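Local coordinates for protein LupI (Flavobacterium sp. YS-80-122, PDB 6IY4) that probably acts in the periplasm as an inhibitor of metalloendopeptidases, its presumed target being the cold-adapted marine protease MP, at residues A[1-6]-A[50-55]; A[12-17]-A[84-89]; A[41-46]-A[66-71]; A[76-81]-A[88-93]. One frame throughout, in Å; residues are numbered along the deposited sequence.

The four contacts follow a single antiparallel sheet, with no metal or ligand among them. Interactions 2 and 4 share Leu88 and Val89 of strand 86-92, which pairs with strand 8-14 along one edge and strand 77-82 along the other; their centres lie about 9 Å apart. Interaction 3 ties a long loop to strand 66-74, the next strand beyond 77-82, and meets interaction 4 where Glu71 N lies 2.8 Å from Glu79 O. Its centre is about 11 Å from that of interaction 2, with Trp42 packed against Val14 and Leu88. Interaction 1 is the most distant from interaction 2, at about 21 Å between centres, yet it touches interaction 4 through Tyr78 and Arg92.

Interaction 1 of 4, residues A[1-6]-A[50-55]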
loop_
_atom_site.group_PDB
_atom_site.type_symbol
_atom_site.label_atom_id
_atom_site.label_comp_id
_atom_site.label_asym_id
_atom_site.label_seq_id
_atom_site.Cartn_x
_atom_site.Cartn_y
_atom_site.Cartn_z
ATOM N N LEU A 1 -11.206 4.211 9.646
ATOM C CA LEU A 1 -11.845 3.374 8.574
ATOM C C LEU A 1 -11.646 1.897 8.930
ATOM O O LEU A 1 -10.518 1.559 9.309
ATOM C CB LEU A 1 -11.189 3.709 7.225
ATOM C CG LEU A 1 -11.374 5.130 6.668
ATOM C CD1 LEU A 1 -10.591 5.307 5.377
ATOM C CD2 LEU A 1 -12.838 5.481 6.414
ATOM N N SER A 2 -12.698 1.080 8.898
ATOM C CA SER A 2 -12.648 -0.389 9.068
ATOM C C SER A 2 -11.911 -0.997 7.880
ATOM O O SER A 2 -11.837 -0.424 6.774
ATOM C CB SER A 2 -14.017 -0.985 9.169
ATOM O OG SER A 2 -14.690 -0.820 7.911
ATOM N N PRO A 3 -11.404 -2.230 7.988
ATOM C CA PRO A 3 -10.920 -2.911 6.789
ATOM C C PRO A 3 -11.914 -2.891 5.623
ATOM O O PRO A 3 -11.506 -2.725 4.469
ATOM C CB PRO A 3 -10.665 -4.334 7.290
ATOM C CG PRO A 3 -10.254 -4.115 8.739
ATOM C CD PRO A 3 -11.126 -2.973 9.233
ATOM N N ALA A 4 -13.208 -3.091 5.881
ATOM C CA ALA A 4 -14.184 -3.149 4.769
ATOM C C ALA A 4 -14.185 -1.814 4.008
ATOM O O ALA A 4 -14.480 -1.799 2.787
ATOM C CB ALA A 4 -15.555 -3.489 5.311
ATOM N N GLN A 5 -13.871 -0.705 4.678
ATOM C CA GLN A 5 -13.896 0.638 4.054
ATOM C C GLN A 5 -12.599 0.945 3.294
ATOM O O GLN A 5 -12.539 1.996 2.546
ATOM C CB GLN A 5 -14.253 1.667 5.128
ATOM C CG GLN A 5 -15.729 1.609 5.474
ATOM C CD GLN A 5 -16.542 2.045 4.277
ATOM O OE1 GLN A 5 -16.343 3.133 3.750
ATOM N NE2 GLN A 5 -17.315 1.127 3.729
ATOM N N VAL A 6 -11.571 0.102 3.466
ATOM C CA VAL A 6 -10.254 0.308 2.800
ATOM C C VAL A 6 -10.063 -0.784 1.754
ATOM O O VAL A 6 -9.294 -0.559 0.836
ATOM C CB VAL A 6 -9.132 0.273 3.861
ATOM C CG1 VAL A 6 -7.732 0.382 3.271
ATOM C CG2 VAL A 6 -9.331 1.318 4.929
ATOM N N TRP A 50 -2.171 -6.164 5.645
ATOM C CA TRP A 50 -2.335 -4.712 5.836
ATOM C C TRP A 50 -3.267 -4.459 7.000
ATOM O O TRP A 50 -4.082 -5.294 7.328
ATOM C CB TRP A 50 -2.795 -4.047 4.537
ATOM C CG TRP A 50 -4.068 -4.595 3.974
ATOM C CD1 TRP A 50 -4.224 -5.610 3.077
ATOM C CD2 TRP A 50 -5.389 -4.084 4.242
ATOM N NE1 TRP A 50 -5.543 -5.783 2.796
ATOM C CE2 TRP A 50 -6.288 -4.856 3.483
ATOM C CE3 TRP A 50 -5.905 -3.075 5.064
ATOM C CZ2 TRP A 50 -7.666 -4.638 3.505
ATOM C CZ3 TRP A 50 -7.270 -2.832 5.066
ATOM C CH2 TRP A 50 -8.144 -3.617 4.310
ATOM N N SER A 51 -3.193 -3.246 7.544
ATOM C CA SER A 51 -4.064 -2.849 8.660
ATOM C C SER A 51 -4.277 -1.357 8.625
ATOM O O SER A 51 -3.324 -0.586 8.618
ATOM C CB SER A 51 -3.466 -3.262 9.970
ATOM O OG SER A 51 -4.411 -3.076 11.008
ATOM N N PRO A 52 -5.533 -0.900 8.652
ATOM C CA PRO A 52 -5.794 0.531 8.658
ATOM C C PRO A 52 -5.480 1.098 10.038
ATOM O O PRO A 52 -5.538 0.371 11.018
ATOM C CB PRO A 52 -7.289 0.665 8.353
ATOM C CG PRO A 52 -7.849 -0.717 8.397
ATOM C CD PRO A 52 -6.751 -1.712 8.669
ATOM N N THR A 53 -5.170 2.381 10.080
ATOM C CA THR A 53 -4.956 3.142 11.331
ATOM C C THR A 53 -5.855 4.350 11.227
ATOM O O THR A 53 -6.439 4.625 10.182
ATOM C CB THR A 53 -3.485 3.520 11.500
ATOM O OG1 THR A 53 -3.262 4.601 10.584
ATOM C CG2 THR A 53 -2.555 2.345 11.270
ATOM N N PRO A 54 -5.991 5.135 12.312
ATOM C CA PRO A 54 -6.908 6.262 12.272
ATOM C C PRO A 54 -6.585 7.279 11.172
ATOM O O PRO A 54 -7.481 7.923 10.677
ATOM C CB PRO A 54 -6.729 6.828 13.684
ATOM C CG PRO A 54 -6.397 5.606 14.496
ATOM C CD PRO A 54 -5.352 4.954 13.613
ATOM N N ASP A 55 -5.315 7.382 10.802
ATOM C CA ASP A 55 -4.789 8.440 9.921
ATOM C C ASP A 55 -3.997 7.849 8.764
ATOM O O ASP A 55 -3.251 8.612 8.144
ATOM C CB ASP A 55 -3.870 9.369 10.709
ATOM C CG ASP A 55 -2.699 8.663 11.391
ATOM O OD1 ASP A 55 -2.673 7.429 11.413
ATOM O OD2 ASP A 55 -1.804 9.382 11.829
#
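Val6 faces Trp50 and Pro52 with a different branch for each. Its CB stands 3.8 Å from Trp50 CZ3, and from there the side chain forks. With CG1 anti to the backbone N (chi1 176°), this branch runs to the six-membered part of the indole, reaching 3.7 Å from Trp50 CZ3, at a slant that is neither over the face nor at the edge. The other branch, CG2, turns to the proline ring and comes within 4.0 Å of Pro52 CB. The segments lie on the short, weakly bonded helix 3-6 and strand 49-53, an outermost strand of the antiparallel sheet, so the contact lays the N-terminal end of the chain against the sheet's border. Ser2 is the N-cap of that helix, and its OG accepts a weak bond from Gln5 N. Pro3 brings its own ring to Pro52: its CD sits 4.1 Å from Pro52 CG, the two side chains crossing at about a right angle. Pro3 O lies in the indole plane at the ring edge, 3.5 Å from Trp50 CH2. The contact has no hydrogen bond across it; Trp50 NE1 donates instead to Thr31 O, which fixes the indole at its far end, and Phe32 meets the same ring.

Interaction 2 of 4, residues A[12-17]-A[84-89]; sequences FYVQGA and GSKTLV
Tyr13 and Val89 face each other as an antiparallel hydrogen-bonded pair, and their side chains meet on the same face of the sheet. Two backbone bonds join them: Tyr13 N to Val89 O at 3.0 Å, and Val89 N to Tyr13 O at 2.8 Å, the latter nearly straight. Two residues further on, Gln15 N donates to Thr87 O at 2.9 Å. The phenol ring lies flat over Val89, whose CB is 3.9 Å from the ring centroid and 17° off its normal, a CH-pi contact displaced toward the rim. Tyr13 CG stands between the backbone N and the carbonyl carbon (chi1 63°), which folds the ring back across the neighbouring strand. Val89 CG1 reaches on toward the phenol end, 3.6 Å from Tyr13 CZ, where Tyr13 OH is hydrogen-bonded to the side chain of Gln91. A leucine here would probably leave Val89 without its flat cover and the Gln91 side chain without its phenol partner. On the other face, Phe12 CD2 touches Leu88 CD2 at 4.0 Å with the methyl at the ring edge, while Val14 CG1 rests on the aliphatic part of Lys86. Further out, a water bridges Gln15 O, to which it donates, and Thr87 N, from which it accepts. Trp42 packs on Val14 and Leu88. Val14 to Ala17 form a type II beta turn, while Ser85 and Lys86 opposite Val82 make a G1 bulge. The first and last strands of the chain pair as antiparallel neighbours inside the sheet, consistent with the beta-barrel fold of the Inh family.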
loop_
_atom_site.group_PDB
_atom_site.type_symbol
_atom_site.label_atom_id
_atom_site.label_comp_id
_atom_site.label_asym_id
_atom_site.label_seq_id
_atom_site.Cartn_x
_atom_site.Cartn_y
_atom_site.Cartn_z
ATOM N N PHE A 12 -0.877 1.377 -7.190
ATOM C CA PHE A 12 0.376 1.783 -6.533
ATOM C C PHE A 12 1.343 2.308 -7.596
ATOM O O PHE A 12 1.496 1.663 -8.642
ATOM C CB PHE A 12 1.027 0.596 -5.829
ATOM C CG PHE A 12 0.320 0.106 -4.597
ATOM C CD1 PHE A 12 -0.797 -0.711 -4.705
ATOM C CD2 PHE A 12 0.775 0.430 -3.337
ATOM C CE1 PHE A 12 -1.431 -1.189 -3.575
ATOM C CE2 PHE A 12 0.110 -0.020 -2.202
ATOM C CZ PHE A 12 -0.974 -0.843 -2.337
ATOM N N TYR A 13 2.062 3.353 -7.232
ATOM C CA TYR A 13 3.178 3.851 -8.062
ATOM C C TYR A 13 4.097 4.721 -7.217
ATOM O O TYR A 13 3.656 5.284 -6.195
ATOM C CB TYR A 13 2.663 4.609 -9.278
ATOM C CG TYR A 13 1.871 5.855 -9.005
ATOM C CD1 TYR A 13 0.514 5.776 -8.807
ATOM C CD2 TYR A 13 2.474 7.088 -8.953
ATOM C CE1 TYR A 13 -0.234 6.918 -8.565
ATOM C CE2 TYR A 13 1.743 8.237 -8.695
ATOM C CZ TYR A 13 0.382 8.147 -8.540
ATOM O OH TYR A 13 -0.377 9.253 -8.296
ATOM N N VAL A 14 5.317 4.868 -7.669
ATOM C CA VAL A 14 6.280 5.776 -7.022
ATOM C C VAL A 14 6.097 7.146 -7.689
ATOM O O VAL A 14 6.080 7.265 -8.951
ATOM C CB VAL A 14 7.727 5.271 -7.158
ATOM C CG1 VAL A 14 8.723 6.302 -6.653
ATOM C CG2 VAL A 14 7.964 3.948 -6.455
ATOM N N GLN A 15 5.955 8.170 -6.875
ATOM C CA GLN A 15 5.767 9.542 -7.374
ATOM C C GLN A 15 6.918 9.874 -8.321
ATOM O O GLN A 15 8.073 9.579 -7.939
ATOM C CB GLN A 15 5.771 10.549 -6.233
ATOM C CG GLN A 15 5.359 11.939 -6.658
ATOM C CD GLN A 15 3.998 12.211 -6.070
ATOM O OE1 GLN A 15 3.850 12.601 -4.900
ATOM N NE2 GLN A 15 2.988 11.905 -6.858
ATOM N N GLY A 16 6.562 10.413 -9.497
ATOM C CA GLY A 16 7.527 10.738 -10.558
ATOM C C GLY A 16 7.651 9.594 -11.546
ATOM O O GLY A 16 8.234 9.793 -12.624
ATOM N N ALA A 17 7.114 8.424 -11.206
ATOM C CA ALA A 17 7.185 7.214 -12.059
ATOM C C ALA A 17 5.780 6.623 -12.224
ATOM O O ALA A 17 5.670 5.391 -12.205
ATOM C CB ALA A 17 8.162 6.213 -11.490
ATOM N N GLY A 84 15.396 6.119 0.419
ATOM C CA GLY A 84 15.865 6.735 -0.834
ATOM C C GLY A 84 15.031 7.950 -1.194
ATOM O O GLY A 84 15.038 8.311 -2.379
ATOM N N SER A 85 14.342 8.549 -0.204
ATOM C CA SER A 85 13.497 9.775 -0.321
ATOM C C SER A 85 12.508 9.669 -1.492
ATOM O O SER A 85 12.327 10.648 -2.247
ATOM C CB SER A 85 14.337 11.014 -0.415
ATOM O OG SER A 85 14.176 11.787 0.761
ATOM N N LYS A 86 11.876 8.514 -1.630
ATOM C CA LYS A 86 10.812 8.302 -2.633
ATOM C C LYS A 86 9.462 8.385 -1.896
ATOM O O LYS A 86 9.461 8.269 -0.651
ATOM C CB LYS A 86 11.104 6.979 -3.342
ATOM C CG LYS A 86 12.400 6.984 -4.147
ATOM C CD LYS A 86 12.292 7.812 -5.417
ATOM C CE LYS A 86 13.569 8.534 -5.801
ATOM N NZ LYS A 86 13.304 9.552 -6.848
ATOM N N THR A 87 8.375 8.626 -2.636
ATOM C CA THR A 87 6.979 8.584 -2.117
ATOM C C THR A 87 6.221 7.490 -2.880
ATOM O O THR A 87 6.226 7.507 -4.108
ATOM C CB THR A 87 6.226 9.908 -2.242
ATOM O OG1 THR A 87 7.061 10.822 -1.537
ATOM C CG2 THR A 87 4.844 9.863 -1.633
ATOM N N LEU A 88 5.652 6.551 -2.150
ATOM C CA LEU A 88 4.765 5.525 -2.743
ATOM C C LEU A 88 3.359 6.041 -2.575
ATOM O O LEU A 88 2.970 6.425 -1.452
ATOM C CB LEU A 88 4.921 4.186 -2.029
ATOM C CG LEU A 88 4.086 3.041 -2.588
ATOM C CD1 LEU A 88 4.525 2.682 -3.980
ATOM C CD2 LEU A 88 4.177 1.834 -1.691
ATOM N N VAL A 89 2.664 6.106 -3.684
ATOM C CA VAL A 89 1.273 6.575 -3.751
ATOM C C VAL A 89 0.392 5.355 -3.944
ATOM O O VAL A 89 0.754 4.459 -4.738
ATOM C CB VAL A 89 1.113 7.553 -4.933
ATOM C CG1 VAL A 89 -0.318 8.038 -5.047
ATOM C CG2 VAL A 89 2.074 8.732 -4.794
HETATM O O HOH W 1 8.816 9.694 -5.246
#

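Interaction 3 of 4, residues A[41-46]-A[66-71]; sequences AWLGRT and QSLFLE
The guanidinium of Arg45 offers its edge to Gln66 O, which lies in the plane of the group. The bond from Arg45 NE to Gln66 O is weak, at 3.3 Å and 143° at the hydrogen. The side chain leaves the loop extended and bends only at chi3 (-60°), which brings NE to that carbonyl. At its far end NH1 has a long, weak ion pair with Asp63. Deeper in the contact, Ser67 OG donates to Arg45 O at 2.6 Å, tilted 25° from the carbonyl plane. Ser67 OG also lies 3.3 Å from Leu43 CD1, so the hydroxyl has a methyl alongside it as well as its acceptor. Without the hydroxyl, as with an alanine here, Arg45 O is likely to lose its direct donor from the strand. A water completes the polar part: it accepts from Arg45 N and donates to Ser67 O, 2.8 Å away. Next to these bonds, Leu43 CD2 meets Leu68 CD2 at 4.0 Å, the side chains crossing at about a right angle, and Val82 touches both leucines. Ser67 and Leu68 both face Leu59 in a classic beta bulge, and there the chain turns a corner as strand 66-74 changes course. Main-chain carbonyls on both sides serve as acceptors, one of them through water; the one charged group enters through a weak bond and a long, weak ion pair, so its share is probably modest.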
loop_
_atom_site.group_PDB
_atom_site.type_symbol
_atom_site.label_atom_id
_atom_site.label_comp_id
_atom_site.label_asym_id
_atom_site.label_seq_id
_atom_site.Cartn_x
_atom_site.Cartn_y
_atom_site.Cartn_z
ATOM N N ALA A 41 9.795 -4.328 -5.987
ATOM C CA ALA A 41 10.686 -3.405 -6.718
ATOM C C ALA A 41 10.891 -2.136 -5.897
ATOM O O ALA A 41 11.898 -1.413 -6.138
ATOM C CB ALA A 41 10.095 -3.078 -8.060
ATOM N N TRP A 42 9.999 -1.840 -4.946
ATOM C CA TRP A 42 9.931 -0.484 -4.334
ATOM C C TRP A 42 10.221 -0.529 -2.827
ATOM O O TRP A 42 10.681 0.483 -2.258
ATOM C CB TRP A 42 8.554 0.133 -4.613
ATOM C CG TRP A 42 8.263 0.349 -6.066
ATOM C CD1 TRP A 42 9.159 0.667 -7.047
ATOM C CD2 TRP A 42 6.978 0.304 -6.711
ATOM N NE1 TRP A 42 8.519 0.826 -8.244
ATOM C CE2 TRP A 42 7.184 0.582 -8.078
ATOM C CE3 TRP A 42 5.681 0.049 -6.278
ATOM C CZ2 TRP A 42 6.146 0.616 -9.006
ATOM C CZ3 TRP A 42 4.660 0.064 -7.197
ATOM C CH2 TRP A 42 4.883 0.346 -8.542
ATOM N N LEU A 43 9.888 -1.624 -2.171
ATOM C CA LEU A 43 9.994 -1.750 -0.704
ATOM C C LEU A 43 11.039 -2.825 -0.386
ATOM O O LEU A 43 11.070 -3.850 -1.110
ATOM C CB LEU A 43 8.614 -2.128 -0.144
ATOM C CG LEU A 43 7.473 -1.147 -0.398
ATOM C CD1 LEU A 43 6.165 -1.704 0.109
ATOM C CD2 LEU A 43 7.755 0.216 0.206
ATOM N N GLY A 44 11.754 -2.614 0.711
ATOM C CA GLY A 44 12.716 -3.595 1.261
ATOM C C GLY A 44 12.038 -4.867 1.731
ATOM O O GLY A 44 12.592 -5.964 1.569
ATOM N N ARG A 45 10.826 -4.727 2.260
ATOM C CA ARG A 45 10.053 -5.831 2.859
ATOM C C ARG A 45 8.783 -5.972 2.046
ATOM O O ARG A 45 8.064 -4.996 1.988
ATOM C CB ARG A 45 9.799 -5.488 4.322
ATOM C CG ARG A 45 9.289 -6.684 5.105
ATOM C CD ARG A 45 8.805 -6.304 6.486
ATOM N NE ARG A 45 9.892 -5.716 7.256
ATOM C CZ ARG A 45 10.942 -6.391 7.742
ATOM N NH1 ARG A 45 11.087 -7.696 7.525
ATOM N NH2 ARG A 45 11.844 -5.745 8.468
ATOM N N THR A 46 8.553 -7.099 1.391
ATOM C CA THR A 46 7.335 -7.331 0.598
ATOM C C THR A 46 6.143 -7.520 1.544
ATOM O O THR A 46 6.193 -8.351 2.426
ATOM C CB THR A 46 7.501 -8.566 -0.281
ATOM O OG1 THR A 46 8.531 -8.244 -1.224
ATOM C CG2 THR A 46 6.224 -8.914 -0.999
ATOM N N GLN A 66 6.848 -3.942 10.007
ATOM C CA GLN A 66 6.336 -2.887 9.117
ATOM C C GLN A 66 7.081 -2.960 7.789
ATOM O O GLN A 66 8.313 -2.846 7.744
ATOM C CB GLN A 66 6.473 -1.522 9.791
ATOM C CG GLN A 66 6.019 -0.338 8.944
ATOM C CD GLN A 66 5.947 0.922 9.774
ATOM O OE1 GLN A 66 6.267 2.027 9.331
ATOM N NE2 GLN A 66 5.492 0.743 10.989
ATOM N N SER A 67 6.324 -3.079 6.701
ATOM C CA SER A 67 6.849 -2.849 5.341
ATOM C C SER A 67 6.748 -1.355 4.992
ATOM O O SER A 67 7.702 -0.780 4.394
ATOM C CB SER A 67 6.139 -3.718 4.323
ATOM O OG SER A 67 6.437 -3.210 3.042
ATOM N N LEU A 68 5.639 -0.702 5.373
ATOM C CA LEU A 68 5.503 0.756 5.137
ATOM C C LEU A 68 4.288 1.246 5.911
ATOM O O LEU A 68 3.270 0.548 5.975
ATOM C CB LEU A 68 5.331 1.043 3.652
ATOM C CG LEU A 68 5.478 2.501 3.241
ATOM C CD1 LEU A 68 6.901 2.966 3.432
ATOM C CD2 LEU A 68 5.026 2.706 1.797
ATOM N N PHE A 69 4.365 2.462 6.395
ATOM C CA PHE A 69 3.221 3.241 6.888
ATOM C C PHE A 69 2.931 4.307 5.845
ATOM O O PHE A 69 3.856 5.057 5.469
ATOM C CB PHE A 69 3.494 3.890 8.242
ATOM C CG PHE A 69 2.361 4.802 8.645
ATOM C CD1 PHE A 69 1.140 4.281 9.043
ATOM C CD2 PHE A 69 2.508 6.166 8.576
ATOM C CE1 PHE A 69 0.098 5.105 9.399
ATOM C CE2 PHE A 69 1.460 6.992 8.926
ATOM C CZ PHE A 69 0.272 6.463 9.331
ATOM N N LEU A 70 1.674 4.413 5.429
ATOM C CA LEU A 70 1.243 5.486 4.497
ATOM C C LEU A 70 0.211 6.369 5.192
ATOM O O LEU A 70 -0.700 5.850 5.835
ATOM C CB LEU A 70 0.628 4.908 3.226
ATOM C CG LEU A 70 1.503 3.908 2.461
ATOM C CD1 LEU A 70 1.283 2.448 2.854
ATOM C CD2 LEU A 70 1.301 4.058 0.955
ATOM N N GLU A 71 0.350 7.654 4.995
ATOM C CA GLU A 71 -0.621 8.637 5.530
ATOM C C GLU A 71 -1.821 8.724 4.589
ATOM O O GLU A 71 -1.648 8.795 3.379
ATOM C CB GLU A 71 0.132 9.952 5.671
ATOM C CG GLU A 71 -0.625 11.104 6.261
ATOM C CD GLU A 71 0.308 12.284 6.528
ATOM O OE1 GLU A 71 1.430 12.320 5.938
ATOM O OE2 GLU A 71 -0.075 13.156 7.349
HETATM O O HOH W 2 9.925 -2.074 3.317
#

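Interaction 4 of 4, residues A[76-81]-A[88-93]; sequences GRYEGS and LVMQRA
The C-terminal beta hairpin, strands 77-82 and 86-92, brings Tyr78 opposite Met90 as an antiparallel hydrogen-bonded pair. Tyr78 N donates to Met90 O and Met90 N to Tyr78 O, each at 2.9 Å, the second bond nearly straight at 173°. Gly80 and Leu88 repeat the pattern, and at the open end Arg92 N reaches Gly76 O at 3.0 Å. The Tyr78 and Met90 side chains lie alongside and point the same way. Met90 CG is 3.6 Å from Tyr78 CB, and Met90 SD is 5.0 Å from the ring centroid, 52° off the normal: an oblique Met-aromatic contact. Trp10, Leu57 and Leu70 surround this pair, on the side of the sheet that carries the hydrophobic core of the barrel. On the other face, Arg77 stretches out fully from CG to NE and lays its guanidinium over Val89, with Val89 CG1 on one face of the group, 3.7 Å from Arg77 CZ. Glu79 then holds that plane: its OE2 accepts from Arg77 NE at 2.7 Å and from NH2, side-on and in the guanidinium plane, a salt bridge that probably fixes the rotation of the group. Arg77 and Gln91 run side by side, with Gln91 CG 3.8 Å from Arg77 CG. Gly76 has a positive phi (72°), which favours glycine, and the Arg92 guanidinium is hydrogen-bonded to Ala7 O.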
loop_
_atom_site.group_PDB
_atom_site.type_symbol
_atom_site.label_atom_id
_atom_site.label_comp_id
_atom_site.label_asym_id
_atom_site.label_seq_id
_atom_site.Cartn_x
_atom_site.Cartn_y
_atom_site.Cartn_z
ATOM N N GLY A 76 -9.652 7.848 -0.635
ATOM C CA GLY A 76 -9.116 6.891 -1.613
ATOM C C GLY A 76 -7.683 7.189 -1.997
ATOM O O GLY A 76 -7.293 6.783 -3.076
ATOM N N ARG A 77 -6.897 7.851 -1.159
ATOM C CA ARG A 77 -5.464 8.081 -1.479
ATOM C C ARG A 77 -4.608 8.034 -0.219
ATOM O O ARG A 77 -4.927 8.751 0.753
ATOM C CB ARG A 77 -5.261 9.451 -2.135
ATOM C CG ARG A 77 -3.823 9.749 -2.542
ATOM C CD ARG A 77 -3.719 11.154 -3.119
ATOM N NE ARG A 77 -2.364 11.471 -3.539
ATOM C CZ ARG A 77 -1.893 11.358 -4.781
ATOM N NH1 ARG A 77 -2.651 10.920 -5.767
ATOM N NH2 ARG A 77 -0.643 11.678 -5.025
ATOM N N TYR A 78 -3.557 7.229 -0.258
ATOM C CA TYR A 78 -2.508 7.217 0.785
ATOM C C TYR A 78 -1.162 7.503 0.143
ATOM O O TYR A 78 -0.956 7.190 -1.018
ATOM C CB TYR A 78 -2.427 5.864 1.476
ATOM C CG TYR A 78 -3.641 5.405 2.220
ATOM C CD1 TYR A 78 -4.580 4.627 1.592
ATOM C CD2 TYR A 78 -3.799 5.690 3.554
ATOM C CE1 TYR A 78 -5.681 4.142 2.280
ATOM C CE2 TYR A 78 -4.902 5.248 4.245
ATOM C CZ TYR A 78 -5.847 4.468 3.603
ATOM O OH TYR A 78 -6.962 4.000 4.227
ATOM N N GLU A 79 -0.246 8.101 0.917
ATOM C CA GLU A 79 1.142 8.358 0.476
ATOM C C GLU A 79 2.124 7.986 1.585
ATOM O O GLU A 79 1.866 8.354 2.725
ATOM C CB GLU A 79 1.311 9.829 0.125
ATOM C CG GLU A 79 0.548 10.211 -1.103
ATOM C CD GLU A 79 0.589 11.700 -1.353
ATOM O OE1 GLU A 79 1.289 12.398 -0.586
ATOM O OE2 GLU A 79 -0.141 12.166 -2.240
ATOM N N GLY A 80 3.168 7.235 1.257
ATOM C CA GLY A 80 4.135 6.800 2.259
ATOM C C GLY A 80 5.539 7.130 1.823
ATOM O O GLY A 80 5.870 7.004 0.627
ATOM N N SER A 81 6.341 7.570 2.789
ATOM C CA SER A 81 7.743 7.988 2.591
ATOM C C SER A 81 8.584 6.734 2.564
ATOM O O SER A 81 8.688 6.088 3.608
ATOM C CB SER A 81 8.210 8.879 3.687
ATOM O OG SER A 81 7.496 10.110 3.682
ATOM N N LEU A 88 5.652 6.551 -2.150
ATOM C CA LEU A 88 4.765 5.525 -2.743
ATOM C C LEU A 88 3.359 6.041 -2.575
ATOM O O LEU A 88 2.970 6.425 -1.452
ATOM C CB LEU A 88 4.921 4.186 -2.029
ATOM C CG LEU A 88 4.086 3.041 -2.588
ATOM C CD1 LEU A 88 4.525 2.682 -3.980
ATOM C CD2 LEU A 88 4.177 1.834 -1.691
ATOM N N VAL A 89 2.664 6.106 -3.684
ATOM C CA VAL A 89 1.273 6.575 -3.751
ATOM C C VAL A 89 0.392 5.355 -3.944
ATOM O O VAL A 89 0.754 4.459 -4.738
ATOM C CB VAL A 89 1.113 7.553 -4.933
ATOM C CG1 VAL A 89 -0.318 8.038 -5.047
ATOM C CG2 VAL A 89 2.074 8.732 -4.794
ATOM N N MET A 90 -0.724 5.312 -3.231
ATOM C CA MET A 90 -1.742 4.281 -3.501
ATOM C C MET A 90 -3.068 5.024 -3.635
ATOM O O MET A 90 -3.390 5.882 -2.820
ATOM C CB MET A 90 -1.731 3.131 -2.482
ATOM C CG MET A 90 -2.214 3.446 -1.209
ATOM S SD MET A 90 -1.955 2.011 -0.067
ATOM C CE MET A 90 -3.409 1.013 -0.335
ATOM N N GLN A 91 -3.778 4.766 -4.706
ATOM C CA GLN A 91 -5.025 5.500 -4.988
ATOM C C GLN A 91 -6.013 4.496 -5.519
ATOM O O GLN A 91 -5.600 3.682 -6.321
ATOM C CB GLN A 91 -4.878 6.501 -6.115
ATOM C CG GLN A 91 -4.055 7.709 -5.787
ATOM C CD GLN A 91 -4.167 8.594 -7.004
ATOM O OE1 GLN A 91 -3.493 8.379 -8.015
ATOM N NE2 GLN A 91 -5.101 9.537 -6.931
ATOM N N ARG A 92 -7.266 4.614 -5.139
ATOM C CA ARG A 92 -8.296 3.731 -5.735
ATOM C C ARG A 92 -8.454 4.077 -7.215
ATOM O O ARG A 92 -8.357 5.258 -7.587
ATOM C CB ARG A 92 -9.621 3.866 -4.997
ATOM C CG ARG A 92 -9.637 3.265 -3.605
ATOM C CD ARG A 92 -10.988 3.380 -2.986
ATOM N NE ARG A 92 -11.173 2.773 -1.700
ATOM C CZ ARG A 92 -11.489 1.516 -1.460
ATOM N NH1 ARG A 92 -11.557 0.595 -2.417
ATOM N NH2 ARG A 92 -11.725 1.160 -0.221
ATOM N N ALA A 93 -8.708 3.099 -8.067
ATOM C CA ALA A 93 -8.769 3.388 -9.532
ATOM C C ALA A 93 -7.438 3.992 -10.016
ATOM O O ALA A 93 -7.310 5.205 -10.248
ATOM C CB ALA A 93 -9.911 4.337 -9.849
#